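Local atomic coordinates of cytosol aminopeptidase (Staphylococcus aureus subsp. aureus, PDB entry 3KZW), a protein that probably removes N-terminal amino acids, leucine among them, from peptides as a metal-dependent hexameric aminopeptidase. Residues K237-L242 against H259-V264; G248-V253 against A334-M339; F351-G356 against L372-F377; K231-V236 against T265-G270; D205-P210 against D306-A311. One frame throughout, in Å; residues are numbered along the deposited sequence.

Interaction 1 of 5, residues K237-L242 against H259-V264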
# COMPACT_ATOMS: atom_id res chain seq x y z
N LYS A 237 4.20 -40.53 -14.16
CA LYS A 237 4.94 -40.79 -12.94
C LYS A 237 4.13 -40.26 -11.75
O LYS A 237 4.01 -39.04 -11.58
CB LYS A 237 6.30 -40.10 -13.03
CG LYS A 237 7.42 -40.80 -12.31
CD LYS A 237 8.78 -40.44 -12.91
CE LYS A 237 9.06 -41.25 -14.17
NZ LYS A 237 10.43 -40.98 -14.68
N ASP A 238 3.57 -41.16 -10.95
CA ASP A 238 2.73 -40.76 -9.82
C ASP A 238 3.55 -40.26 -8.63
O ASP A 238 4.78 -40.31 -8.65
CB ASP A 238 1.73 -41.87 -9.42
CG ASP A 238 2.39 -43.06 -8.73
OD1 ASP A 238 3.62 -43.07 -8.55
OD2 ASP A 238 1.65 -44.00 -8.36
N TYR A 239 2.85 -39.77 -7.60
CA TYR A 239 3.49 -39.08 -6.48
C TYR A 239 4.58 -39.88 -5.75
O TYR A 239 5.67 -39.36 -5.52
CB TYR A 239 2.44 -38.57 -5.49
CG TYR A 239 2.99 -37.69 -4.38
CD1 TYR A 239 3.78 -36.58 -4.67
CD2 TYR A 239 2.70 -37.96 -3.04
CE1 TYR A 239 4.29 -35.77 -3.66
CE2 TYR A 239 3.21 -37.16 -2.02
CZ TYR A 239 4.00 -36.07 -2.34
OH TYR A 239 4.50 -35.27 -1.33
N ASP A 240 4.30 -41.13 -5.40
CA ASP A 240 5.28 -41.93 -4.65
C ASP A 240 6.45 -42.44 -5.50
O ASP A 240 7.51 -42.78 -4.96
CB ASP A 240 4.64 -43.06 -3.81
CG ASP A 240 3.34 -43.60 -4.42
OD1 ASP A 240 2.42 -42.79 -4.71
OD2 ASP A 240 3.23 -44.84 -4.56
N THR A 241 6.27 -42.48 -6.82
CA THR A 241 7.35 -42.82 -7.73
C THR A 241 8.30 -41.63 -7.88
O THR A 241 9.52 -41.79 -7.76
CB THR A 241 6.84 -43.25 -9.13
OG1 THR A 241 5.87 -44.29 -8.98
CG2 THR A 241 7.99 -43.77 -9.99
N LEU A 242 7.74 -40.45 -8.13
CA LEU A 242 8.54 -39.25 -8.39
C LEU A 242 9.33 -38.78 -7.16
O LEU A 242 10.38 -38.17 -7.31
CB LEU A 242 7.71 -38.11 -9.01
CG LEU A 242 6.63 -37.34 -8.25
CD1 LEU A 242 7.22 -36.19 -7.46
CD2 LEU A 242 5.61 -36.81 -9.24
N HIS A 259 -4.35 -32.72 -4.16
CA HIS A 259 -4.05 -33.33 -5.45
C HIS A 259 -2.55 -33.24 -5.71
O HIS A 259 -2.04 -32.20 -6.13
CB HIS A 259 -4.85 -32.66 -6.56
CG HIS A 259 -6.27 -32.36 -6.18
ND1 HIS A 259 -7.23 -33.33 -6.06
CD2 HIS A 259 -6.88 -31.18 -5.88
CE1 HIS A 259 -8.38 -32.78 -5.71
NE2 HIS A 259 -8.19 -31.47 -5.60
N LYS A 260 -1.85 -34.34 -5.44
CA LYS A 260 -0.39 -34.41 -5.51
C LYS A 260 0.15 -34.29 -6.94
O LYS A 260 -0.56 -34.60 -7.89
CB LYS A 260 0.11 -35.70 -4.85
CG LYS A 260 -0.39 -35.93 -3.43
CD LYS A 260 0.14 -34.89 -2.45
CE LYS A 260 -0.56 -35.01 -1.11
NZ LYS A 260 -0.29 -33.84 -0.24
N PRO A 261 1.42 -33.84 -7.08
CA PRO A 261 2.04 -33.60 -8.39
C PRO A 261 2.19 -34.85 -9.26
O PRO A 261 2.12 -35.98 -8.77
CB PRO A 261 3.42 -33.04 -8.02
CG PRO A 261 3.67 -33.50 -6.64
CD PRO A 261 2.34 -33.47 -5.98
N ARG A 262 2.39 -34.62 -10.56
CA ARG A 262 2.62 -35.68 -11.54
C ARG A 262 3.71 -35.25 -12.51
O ARG A 262 3.89 -34.05 -12.75
CB ARG A 262 1.34 -35.99 -12.33
CG ARG A 262 0.17 -36.55 -11.52
CD ARG A 262 0.41 -38.00 -11.13
NE ARG A 262 -0.79 -38.60 -10.54
CZ ARG A 262 -1.10 -38.57 -9.25
NH1 ARG A 262 -0.31 -37.95 -8.38
NH2 ARG A 262 -2.20 -39.15 -8.82
N LEU A 263 4.45 -36.23 -13.04
CA LEU A 263 5.35 -35.97 -14.16
C LEU A 263 4.89 -36.77 -15.37
O LEU A 263 4.77 -38.00 -15.30
CB LEU A 263 6.80 -36.32 -13.81
CG LEU A 263 7.83 -35.86 -14.86
CD1 LEU A 263 8.35 -34.47 -14.54
CD2 LEU A 263 8.97 -36.84 -14.95
N VAL A 264 4.63 -36.07 -16.47
CA VAL A 264 4.13 -36.70 -17.69
C VAL A 264 5.22 -36.68 -18.77
O VAL A 264 5.73 -35.62 -19.13
CB VAL A 264 2.85 -36.00 -18.21
CG1 VAL A 264 2.29 -36.74 -19.42
CG2 VAL A 264 1.80 -35.92 -17.11

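Interaction 2 of 5, residues G248-V253 against A334-M339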
# COMPACT_ATOMS: atom_id res chain seq x y z
N GLY A 248 12.83 -33.83 -6.03
CA GLY A 248 12.67 -33.04 -4.81
C GLY A 248 11.97 -31.71 -4.94
O GLY A 248 11.17 -31.34 -4.08
N LEU A 249 12.27 -30.98 -6.01
CA LEU A 249 11.68 -29.66 -6.23
C LEU A 249 10.21 -29.74 -6.63
O LEU A 249 9.39 -28.97 -6.13
CB LEU A 249 12.48 -28.87 -7.28
CG LEU A 249 13.95 -28.56 -7.00
CD1 LEU A 249 14.53 -27.72 -8.12
CD2 LEU A 249 14.15 -27.87 -5.66
N LEU A 250 9.88 -30.69 -7.51
CA LEU A 250 8.49 -30.93 -7.90
C LEU A 250 7.65 -31.40 -6.72
O LEU A 250 6.49 -31.03 -6.58
CB LEU A 250 8.43 -31.94 -9.06
CG LEU A 250 7.07 -32.39 -9.62
CD1 LEU A 250 6.19 -31.21 -10.05
CD2 LEU A 250 7.27 -33.35 -10.78
N GLN A 251 8.26 -32.22 -5.86
CA GLN A 251 7.64 -32.67 -4.61
C GLN A 251 7.35 -31.49 -3.69
O GLN A 251 6.24 -31.36 -3.17
CB GLN A 251 8.53 -33.69 -3.90
CG GLN A 251 8.04 -34.10 -2.52
CD GLN A 251 9.11 -34.77 -1.68
OE1 GLN A 251 10.30 -34.60 -1.91
NE2 GLN A 251 8.67 -35.54 -0.69
N ALA A 252 8.35 -30.64 -3.51
CA ALA A 252 8.26 -29.46 -2.65
C ALA A 252 7.12 -28.51 -3.03
O ALA A 252 6.41 -28.02 -2.17
CB ALA A 252 9.59 -28.72 -2.63
N VAL A 253 6.97 -28.27 -4.33
CA VAL A 253 5.96 -27.35 -4.85
C VAL A 253 4.55 -27.91 -4.69
O VAL A 253 3.63 -27.17 -4.32
CB VAL A 253 6.24 -26.99 -6.33
CG1 VAL A 253 5.11 -26.17 -6.93
CG2 VAL A 253 7.56 -26.23 -6.45
N ALA A 334 5.88 -31.01 -15.99
CA ALA A 334 5.92 -30.98 -14.53
C ALA A 334 4.62 -30.39 -14.01
O ALA A 334 4.40 -29.18 -14.09
CB ALA A 334 7.11 -30.17 -14.04
N CYS A 335 3.75 -31.26 -13.49
CA CYS A 335 2.41 -30.86 -13.05
C CYS A 335 2.29 -30.86 -11.54
O CYS A 335 2.64 -31.83 -10.89
CB CYS A 335 1.36 -31.79 -13.66
SG CYS A 335 1.49 -31.99 -15.45
N ALA A 336 1.78 -29.75 -11.00
CA ALA A 336 1.59 -29.58 -9.56
C ALA A 336 0.56 -28.49 -9.28
O ALA A 336 0.21 -27.72 -10.17
CB ALA A 336 2.91 -29.24 -8.88
N GLU A 337 0.09 -28.43 -8.03
CA GLU A 337 -0.83 -27.39 -7.59
C GLU A 337 -0.21 -26.68 -6.38
O GLU A 337 0.01 -27.30 -5.34
CB GLU A 337 -2.19 -28.00 -7.24
CG GLU A 337 -3.35 -27.02 -7.26
CD GLU A 337 -4.67 -27.66 -6.84
OE1 GLU A 337 -5.59 -27.74 -7.68
OE2 GLU A 337 -4.79 -28.09 -5.67
N ASN A 338 0.07 -25.39 -6.54
CA ASN A 338 0.75 -24.60 -5.50
C ASN A 338 -0.22 -24.08 -4.45
O ASN A 338 -0.85 -23.04 -4.64
CB ASN A 338 1.53 -23.44 -6.14
CG ASN A 338 2.56 -22.82 -5.20
OD1 ASN A 338 2.83 -23.34 -4.12
ND2 ASN A 338 3.13 -21.70 -5.62
N MET A 339 -0.33 -24.80 -3.33
CA MET A 339 -1.34 -24.53 -2.30
C MET A 339 -0.75 -24.34 -0.91
O MET A 339 0.42 -24.66 -0.67
CB MET A 339 -2.36 -25.67 -2.27
CG MET A 339 -3.18 -25.87 -3.54
SD MET A 339 -4.69 -24.89 -3.61
CE MET A 339 -4.09 -23.39 -4.36
O HOH W 1 1.15 -27.31 -3.12

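Interaction 3 of 5, residues F351-G356 against L372-F377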
# COMPACT_ATOMS: atom_id res chain seq x y z
N PHE A 351 15.69 -27.73 -0.21
CA PHE A 351 15.37 -29.02 -0.83
C PHE A 351 16.49 -29.52 -1.73
O PHE A 351 17.34 -28.75 -2.18
CB PHE A 351 14.07 -28.91 -1.63
CG PHE A 351 12.89 -28.45 -0.83
CD1 PHE A 351 12.26 -29.32 0.06
CD2 PHE A 351 12.42 -27.15 -0.95
CE1 PHE A 351 11.17 -28.90 0.81
CE2 PHE A 351 11.32 -26.71 -0.20
CZ PHE A 351 10.70 -27.59 0.68
N THR A 352 16.49 -30.83 -1.99
CA THR A 352 17.45 -31.43 -2.91
C THR A 352 16.78 -31.67 -4.26
O THR A 352 15.81 -32.41 -4.36
CB THR A 352 18.00 -32.76 -2.35
OG1 THR A 352 18.45 -32.56 -1.00
CG2 THR A 352 19.17 -33.26 -3.19
N ALA A 353 17.32 -31.02 -5.29
CA ALA A 353 16.82 -31.16 -6.65
C ALA A 353 17.13 -32.54 -7.23
O ALA A 353 17.89 -33.32 -6.63
CB ALA A 353 17.41 -30.07 -7.53
N LEU A 354 16.54 -32.85 -8.39
CA LEU A 354 16.84 -34.10 -9.10
C LEU A 354 18.32 -34.15 -9.50
O LEU A 354 18.91 -35.23 -9.58
CB LEU A 354 15.94 -34.25 -10.33
CG LEU A 354 15.96 -35.58 -11.09
CD1 LEU A 354 15.29 -36.69 -10.29
CD2 LEU A 354 15.31 -35.43 -12.45
N SER A 355 18.90 -32.97 -9.74
CA SER A 355 20.32 -32.85 -10.08
C SER A 355 21.23 -33.24 -8.92
O SER A 355 22.41 -33.54 -9.13
CB SER A 355 20.63 -31.43 -10.55
OG SER A 355 20.58 -30.51 -9.47
N GLY A 356 20.69 -33.21 -7.70
CA GLY A 356 21.47 -33.49 -6.50
C GLY A 356 21.90 -32.22 -5.78
O GLY A 356 22.42 -32.27 -4.67
N LEU A 372 10.33 -26.66 -13.31
CA LEU A 372 11.03 -26.70 -14.60
C LEU A 372 12.44 -27.26 -14.43
O LEU A 372 12.91 -28.02 -15.27
CB LEU A 372 11.10 -25.32 -15.24
CG LEU A 372 9.83 -24.75 -15.89
CD1 LEU A 372 9.98 -23.26 -16.11
CD2 LEU A 372 9.50 -25.46 -17.20
N ALA A 373 13.09 -26.89 -13.33
CA ALA A 373 14.44 -27.36 -13.02
C ALA A 373 14.53 -28.88 -12.99
O ALA A 373 15.43 -29.47 -13.59
CB ALA A 373 14.91 -26.77 -11.70
N ASP A 374 13.59 -29.52 -12.29
CA ASP A 374 13.53 -30.98 -12.21
C ASP A 374 13.18 -31.60 -13.56
O ASP A 374 13.73 -32.64 -13.93
CB ASP A 374 12.53 -31.43 -11.14
CG ASP A 374 13.14 -31.51 -9.74
OD1 ASP A 374 14.36 -31.27 -9.58
OD2 ASP A 374 12.40 -31.84 -8.79
N ALA A 375 12.29 -30.94 -14.29
CA ALA A 375 11.84 -31.42 -15.59
C ALA A 375 12.94 -31.30 -16.65
O ALA A 375 13.11 -32.20 -17.48
CB ALA A 375 10.58 -30.69 -16.02
N VAL A 376 13.67 -30.19 -16.63
CA VAL A 376 14.77 -29.94 -17.58
C VAL A 376 15.89 -30.95 -17.37
O VAL A 376 16.41 -31.52 -18.34
CB VAL A 376 15.29 -28.48 -17.51
CG1 VAL A 376 16.65 -28.35 -18.19
CG2 VAL A 376 14.30 -27.52 -18.14
N PHE A 377 16.26 -31.19 -16.11
CA PHE A 377 17.30 -32.16 -15.78
C PHE A 377 16.90 -33.57 -16.23
O PHE A 377 17.73 -34.31 -16.75
CB PHE A 377 17.63 -32.14 -14.29
CG PHE A 377 18.85 -32.95 -13.93
CD1 PHE A 377 20.13 -32.42 -14.10
CD2 PHE A 377 18.73 -34.24 -13.44
CE1 PHE A 377 21.26 -33.16 -13.78
CE2 PHE A 377 19.86 -35.00 -13.11
CZ PHE A 377 21.13 -34.45 -13.28
O HOH W 2 16.98 -30.93 -10.64

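Interaction 4 of 5, residues K231-V236 against T265-G270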
# COMPACT_ATOMS: atom_id res chain seq x y z
N LYS A 231 0.15 -42.88 -32.35
CA LYS A 231 1.56 -43.22 -32.41
C LYS A 231 2.32 -42.67 -31.19
O LYS A 231 3.46 -43.07 -30.93
CB LYS A 231 2.16 -42.67 -33.70
CG LYS A 231 3.39 -43.41 -34.21
CD LYS A 231 3.95 -42.73 -35.46
CE LYS A 231 5.01 -43.59 -36.14
NZ LYS A 231 6.25 -43.75 -35.32
N VAL A 232 1.67 -41.76 -30.46
CA VAL A 232 2.28 -41.07 -29.32
C VAL A 232 2.17 -41.88 -28.02
O VAL A 232 1.08 -42.25 -27.59
CB VAL A 232 1.64 -39.67 -29.12
CG1 VAL A 232 2.24 -38.97 -27.91
CG2 VAL A 232 1.82 -38.81 -30.36
N LYS A 233 3.32 -42.13 -27.40
CA LYS A 233 3.39 -42.86 -26.13
C LYS A 233 3.38 -41.90 -24.95
O LYS A 233 4.01 -40.84 -25.00
CB LYS A 233 4.65 -43.74 -26.07
CG LYS A 233 4.82 -44.71 -27.24
CD LYS A 233 3.90 -45.93 -27.12
CE LYS A 233 3.89 -46.75 -28.41
NZ LYS A 233 3.14 -46.06 -29.51
N VAL A 234 2.66 -42.26 -23.90
CA VAL A 234 2.56 -41.42 -22.70
C VAL A 234 2.89 -42.23 -21.45
O VAL A 234 2.31 -43.30 -21.22
CB VAL A 234 1.15 -40.78 -22.55
CG1 VAL A 234 1.10 -39.87 -21.33
CG2 VAL A 234 0.78 -39.99 -23.80
N ASP A 235 3.83 -41.73 -20.66
CA ASP A 235 4.18 -42.31 -19.37
C ASP A 235 3.87 -41.33 -18.24
O ASP A 235 4.27 -40.17 -18.30
CB ASP A 235 5.65 -42.72 -19.32
CG ASP A 235 6.05 -43.38 -18.00
OD1 ASP A 235 5.68 -44.56 -17.80
OD2 ASP A 235 6.72 -42.72 -17.18
N VAL A 236 3.17 -41.81 -17.22
CA VAL A 236 2.81 -40.99 -16.07
C VAL A 236 3.52 -41.46 -14.81
O VAL A 236 3.46 -42.64 -14.45
CB VAL A 236 1.27 -40.94 -15.84
CG1 VAL A 236 0.93 -40.18 -14.56
CG2 VAL A 236 0.58 -40.30 -17.02
N THR A 265 5.57 -37.87 -19.26
CA THR A 265 6.53 -38.01 -20.35
C THR A 265 5.78 -38.41 -21.62
O THR A 265 5.03 -39.38 -21.64
CB THR A 265 7.62 -39.06 -20.03
OG1 THR A 265 8.15 -38.82 -18.72
CG2 THR A 265 8.75 -38.99 -21.03
N ILE A 266 5.99 -37.63 -22.68
CA ILE A 266 5.34 -37.85 -23.96
C ILE A 266 6.40 -38.06 -25.04
O ILE A 266 7.21 -37.17 -25.30
CB ILE A 266 4.44 -36.64 -24.35
CG1 ILE A 266 3.39 -36.38 -23.27
CG2 ILE A 266 3.77 -36.88 -25.70
CD1 ILE A 266 2.75 -35.00 -23.36
N THR A 267 6.40 -39.24 -25.66
CA THR A 267 7.36 -39.52 -26.73
C THR A 267 6.69 -39.70 -28.08
O THR A 267 5.66 -40.38 -28.20
CB THR A 267 8.25 -40.76 -26.42
OG1 THR A 267 7.42 -41.88 -26.12
CG2 THR A 267 9.17 -40.48 -25.23
N TYR A 268 7.27 -39.08 -29.10
CA TYR A 268 6.83 -39.24 -30.48
C TYR A 268 8.05 -39.47 -31.37
O TYR A 268 8.91 -38.61 -31.49
CB TYR A 268 6.04 -38.01 -30.94
CG TYR A 268 5.85 -37.92 -32.44
CD1 TYR A 268 4.95 -38.75 -33.11
CD2 TYR A 268 6.57 -36.99 -33.20
CE1 TYR A 268 4.78 -38.66 -34.49
CE2 TYR A 268 6.41 -36.90 -34.57
CZ TYR A 268 5.51 -37.74 -35.21
OH TYR A 268 5.35 -37.65 -36.58
N ASN A 269 8.11 -40.66 -31.98
CA ASN A 269 9.21 -41.01 -32.87
C ASN A 269 8.79 -40.94 -34.33
O ASN A 269 8.36 -41.94 -34.92
CB ASN A 269 9.78 -42.39 -32.50
CG ASN A 269 10.42 -42.41 -31.12
OD1 ASN A 269 11.42 -41.74 -30.88
ND2 ASN A 269 9.83 -43.17 -30.20
N GLY A 270 8.91 -39.76 -34.91
CA GLY A 270 8.43 -39.49 -36.27
C GLY A 270 9.34 -39.89 -37.40
O GLY A 270 8.91 -39.96 -38.55
O HOH W 3 6.91 -40.02 -16.61

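Interaction 5 of 5, residues D205-P210 against D306-A311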
# COMPACT_ATOMS: atom_id res chain seq x y z
N ASP A 205 -8.46 -25.81 -24.51
CA ASP A 205 -9.40 -26.58 -23.70
C ASP A 205 -8.82 -26.94 -22.33
O ASP A 205 -9.50 -26.80 -21.32
CB ASP A 205 -9.85 -27.84 -24.44
CG ASP A 205 -10.98 -27.58 -25.44
OD1 ASP A 205 -11.56 -26.47 -25.43
OD2 ASP A 205 -11.28 -28.49 -26.24
N PHE A 206 -7.57 -27.39 -22.32
CA PHE A 206 -6.88 -27.69 -21.07
C PHE A 206 -6.71 -26.44 -20.21
O PHE A 206 -6.86 -26.49 -19.00
CB PHE A 206 -5.52 -28.34 -21.33
CG PHE A 206 -5.60 -29.79 -21.72
CD1 PHE A 206 -6.21 -30.72 -20.88
CD2 PHE A 206 -5.03 -30.24 -22.91
CE1 PHE A 206 -6.28 -32.07 -21.24
CE2 PHE A 206 -5.09 -31.58 -23.27
CZ PHE A 206 -5.72 -32.50 -22.43
N SER A 207 -6.39 -25.32 -20.86
CA SER A 207 -6.15 -24.06 -20.17
C SER A 207 -7.43 -23.47 -19.57
O SER A 207 -7.42 -22.97 -18.45
CB SER A 207 -5.48 -23.06 -21.10
OG SER A 207 -4.26 -23.56 -21.61
N ASN A 208 -8.52 -23.54 -20.33
CA ASN A 208 -9.81 -23.01 -19.89
C ASN A 208 -10.48 -23.82 -18.79
O ASN A 208 -11.36 -23.33 -18.09
CB ASN A 208 -10.76 -22.85 -21.08
CG ASN A 208 -10.62 -21.51 -21.78
OD1 ASN A 208 -10.54 -20.47 -21.13
ND2 ASN A 208 -10.60 -21.54 -23.11
N MET A 209 -10.05 -25.08 -18.65
CA MET A 209 -10.60 -26.00 -17.66
C MET A 209 -10.45 -25.43 -16.24
O MET A 209 -9.38 -24.95 -15.89
CB MET A 209 -9.88 -27.34 -17.75
CG MET A 209 -10.76 -28.53 -17.45
SD MET A 209 -11.75 -29.01 -18.87
CE MET A 209 -10.52 -29.92 -19.83
N PRO A 210 -11.54 -25.49 -15.44
CA PRO A 210 -11.50 -25.02 -14.05
C PRO A 210 -10.52 -25.84 -13.21
O PRO A 210 -10.43 -27.05 -13.39
CB PRO A 210 -12.93 -25.26 -13.55
CG PRO A 210 -13.76 -25.39 -14.77
CD PRO A 210 -12.87 -25.99 -15.81
N ASP A 306 -1.92 -21.00 -15.39
CA ASP A 306 -0.52 -21.16 -15.04
C ASP A 306 0.06 -22.48 -15.56
O ASP A 306 1.22 -22.80 -15.30
CB ASP A 306 -0.32 -21.04 -13.52
CG ASP A 306 0.97 -20.32 -13.17
OD1 ASP A 306 1.29 -19.31 -13.84
OD2 ASP A 306 1.66 -20.75 -12.21
N MET A 307 -0.77 -23.25 -16.27
CA MET A 307 -0.33 -24.49 -16.91
C MET A 307 -0.39 -24.42 -18.43
O MET A 307 -0.28 -25.45 -19.11
CB MET A 307 -1.11 -25.70 -16.37
CG MET A 307 -2.62 -25.49 -16.20
SD MET A 307 -3.53 -25.23 -17.74
CE MET A 307 -3.35 -26.82 -18.55
N CYS A 308 -0.55 -23.21 -18.97
CA CYS A 308 -0.57 -22.97 -20.42
C CYS A 308 0.66 -23.54 -21.12
O CYS A 308 0.56 -24.08 -22.23
CB CYS A 308 -0.70 -21.48 -20.72
SG CYS A 308 -2.38 -20.82 -20.57
N GLY A 309 1.81 -23.43 -20.47
CA GLY A 309 3.06 -23.97 -21.00
C GLY A 309 2.98 -25.45 -21.29
O GLY A 309 3.37 -25.90 -22.37
N ALA A 310 2.46 -26.21 -20.33
CA ALA A 310 2.27 -27.65 -20.49
C ALA A 310 1.23 -27.96 -21.57
O ALA A 310 1.43 -28.85 -22.40
CB ALA A 310 1.87 -28.29 -19.18
N ALA A 311 0.13 -27.20 -21.55
CA ALA A 311 -0.95 -27.36 -22.52
C ALA A 311 -0.45 -27.14 -23.95
O ALA A 311 -0.80 -27.90 -24.86
CB ALA A 311 -2.09 -26.41 -22.20

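Interaction 1 of 5, residues K237-L242 against H259-V264
Lys237 pairs with Leu263 as the last step of an antiparallel strand pairing. Lys237 N donates to Leu263 O at 2.8 Å, and Leu263 N returns a bond to Lys237 O, nearly straight at 170° and on a lone pair. Their side chains run side by side on one face of the sheet, CB of Lys237 3.9 Å from CB of Leu263. At Asp238 the chain turns into helix 239-244. This residue is the N-cap, and its OD1 takes both Thr241 N and Thr241 OG1 from opposite faces of the carboxylate, while the Arg262 guanidinium lies with one face over Asp238 CB. Tyr239 then swings its ring across the other segment, CG anti to the backbone N (chi1 -173°). Lys260 CB sits over one ring face in a CH-pi contact, 3.9 Å from the Tyr239 centroid, and Pro261 CG approaches obliquely to lie 3.7 Å from Tyr239 CD1. The lysine amine itself bonds to Ser257 O. One turn on, Leu242 drops CD2 to 3.6 Å from Pro261 O, in the region where Leu250 covers both Leu242 and Pro261. The chemistry is therefore divided: backbone bonds hold the strand end, and mainly apolar contacts hold the helix start. With 6.2 Å between Asp238 OD2 and Arg262 NH2, their opposite charges could attract only at long range.

Interaction 2 of 5, residues G248-V253 against A334-M339
This is a buried, apolar helix-on-sheet contact in the catalytic domain: Leu250 and Val253 of helix 248-254 rest against Ala334 and Ala336 of strand 328-338, a strand within the large mixed sheet. The helix segment and the strand segment run in roughly the same direction, their axes 8.3 Å apart at an angle of 30°. Leu250 touches through one methyl, CD1. A chi1 of 178° turns its CG directly away from the backbone N, and the side chain reaches down to the strand, where CD1 of Leu250 lies 4.0 Å from CB of Ala336 and 4.2 Å from CB of Ala334. The same CD1 comes to 3.7 Å from Cys335 O, the carbonyl of the residue between the two alanines. One turn further along the helix, CG1 of Val253 meets Ala336 CB at 4.3 Å, so that the small alanine methyl is approached by both helix residues. Val371 of helix 368-380 packs on Leu250, Val253 and Ala334 alike.

At the far end the contact turns polar. A water lies 2.8 Å from Val253 O and 2.9 Å from Met339 N, which donates to it, and it also sits beside Glu337 O. ND2 of Asn338 bonds to Asp288 OD1 and Thr364 O. No direct hydrogen bond joins the two segments. Their adhesion thus rests on small methyl-to-methyl contacts, while the water links backbone groups of the helix and of the strand end.

Interaction 3 of 5, residues F351-G356 against L372-F377
A type I beta turn from Ala353 to Gly356, closed by Gly356 N to Ala353 O at 3.0 Å, lays the backbone NH groups of Leu354 and Ser355 toward helix 368-380. Asp374 reaches into it from the helix: Leu354 N donates to Asp374 OD1 at 2.9 Å, nearly straight at 169°, although the donor stands above the carboxylate plane. A water joins the same oxygen to Ser355 N, lying 2.8 Å from Asp374 OD1 and 2.9 Å from Ser355 N. The other oxygen of this carboxylate, OD2, bonds to Leu250 N at the start of helix 248-254.

One helical turn on, the first torsion of Phe377 puts CG opposite its backbone N (chi1 -170°), which swings the ring out against the turn. Ser355 CA stands over the centre of one ring face, 3.6 Å from the Phe377 centroid, a CH-pi contact. Leu354 meets the ring quite differently, with its CD2 methyl at the edge and in the plane, 3.8 Å from Phe377 CD2. Ser355 OG turns to Glu357 OE1. This is a beta turn docked on a helix, with a buried aspartate receiving the turn's backbone NH and an aromatic ring lying against its corner.

Interaction 4 of 5, residues K231-V236 against T265-G270
Lys233 and Thr267, and two residues along Asp235 and Thr265, form the hydrogen-bonded pairs of this antiparallel contact. Asp235 N gives to Thr265 O and Thr265 N gives back to Asp235 O, both at 2.8 Å and both at 173°. The exchange between Lys233 and Thr267 is a little longer, 3.0 Å for Thr267 N to Lys233 O. Between them stands the non-hydrogen-bonded pair Val234 and Ile266, on the face opposite to Lys233, Thr267, Asp235 and Thr265. On the face of Lys233 and Thr267, Thr267 OG1 lies between its own backbone N and carbonyl carbon (chi1 54°), which brings it beside CB of Lys233. Val232 packs beside Ile266 instead and spreads its two methyls, CG1 against Ile266 CG2 and CG2 at 4.2 Å from Tyr268 CD1, the side chains of Val232 and Tyr268 crossing at about a right angle.

Strand 233-237 is an edge strand of the large mixed beta sheet of the catalytic domain, and strand 262-269 joins it to strand 328-338 further in. Lys231 runs out extended until a bend at its last torsion lets NZ donate to Asn269 O at 2.8 Å, and the amine also forms a salt bridge with Asp272. At the other end a water lies 2.8 Å from Asp235 OD2 and 2.7 Å from Thr265 OG1. Further out, Ile223 and Val224 of helix 216-226 cover Val234, Ile317 of helix 308-322 packs on Ile266, and Tyr268 OH bonds to Leu325 O.

Interaction 5 of 5, residues D205-P210 against D306-A311
Two helix ends meet here, Phe206 and Ser207 near the close of helix 188-208 lying against Met307, Cys308 and Ala311 at the start of helix 308-322. Met307, the N-cap residue, curls back on itself: its first torsion, 43°, tucks CG in over the main chain, and two further bends bring the end of the side chain round to the other helix. Its CE then lies 3.8 Å from CB of Phe206 and 3.6 Å from the Phe206 carbonyl O, while SD is 3.8 Å from CA of Ser207. A turn on, Ala311 presents its methyl to both residues, CB being 4.0 Å from Phe206 CB and 3.6 Å from Ser207 OG. That hydroxyl bonds to Ala203 O one turn back in its own helix. Cys308 SG lies 3.9 Å from Ser207 CB. Phe206 sends its ring away from the second segment, where it stacks edge-to-face with Phe219 of helix 216-226, a residue that also touches Met307. Next to Met307, Asp306 forms a salt bridge with Lys283 and lies close to the acidic Asp288 and Glu367, a cluster consistent with the two-metal centre of this family. Helix 188-208 is probably the long helix that links the two domains in leucine aminopeptidases, and here its end meets the helix start next to the likely metal site.

Interactions 1 and 4 share strand 262-269, their centres about 17 Å apart, and touch through Val264 and Val234. Interaction 2 lies on the neighbouring strand, about 9 Å from interaction 1 between centres, tied to it by a probable hydrogen bond from Arg262 N to Cys335 O, 2.8 Å. Interaction 3 comes next, about 11 Å from interaction 2, with Phe351 CE2 3.6 Å from Ala252 CB. Interaction 5 touches none of the others, its nearest atoms about 5 Å from interaction 2. The side chains of Phe377 and Cys308 each lie near a bound sodium ion, at about 10 Å and about 9 Å. Asp306 lies near Asp288, partner of Asn338, bringing interactions 5 and 2 toward the family's probable metal centre.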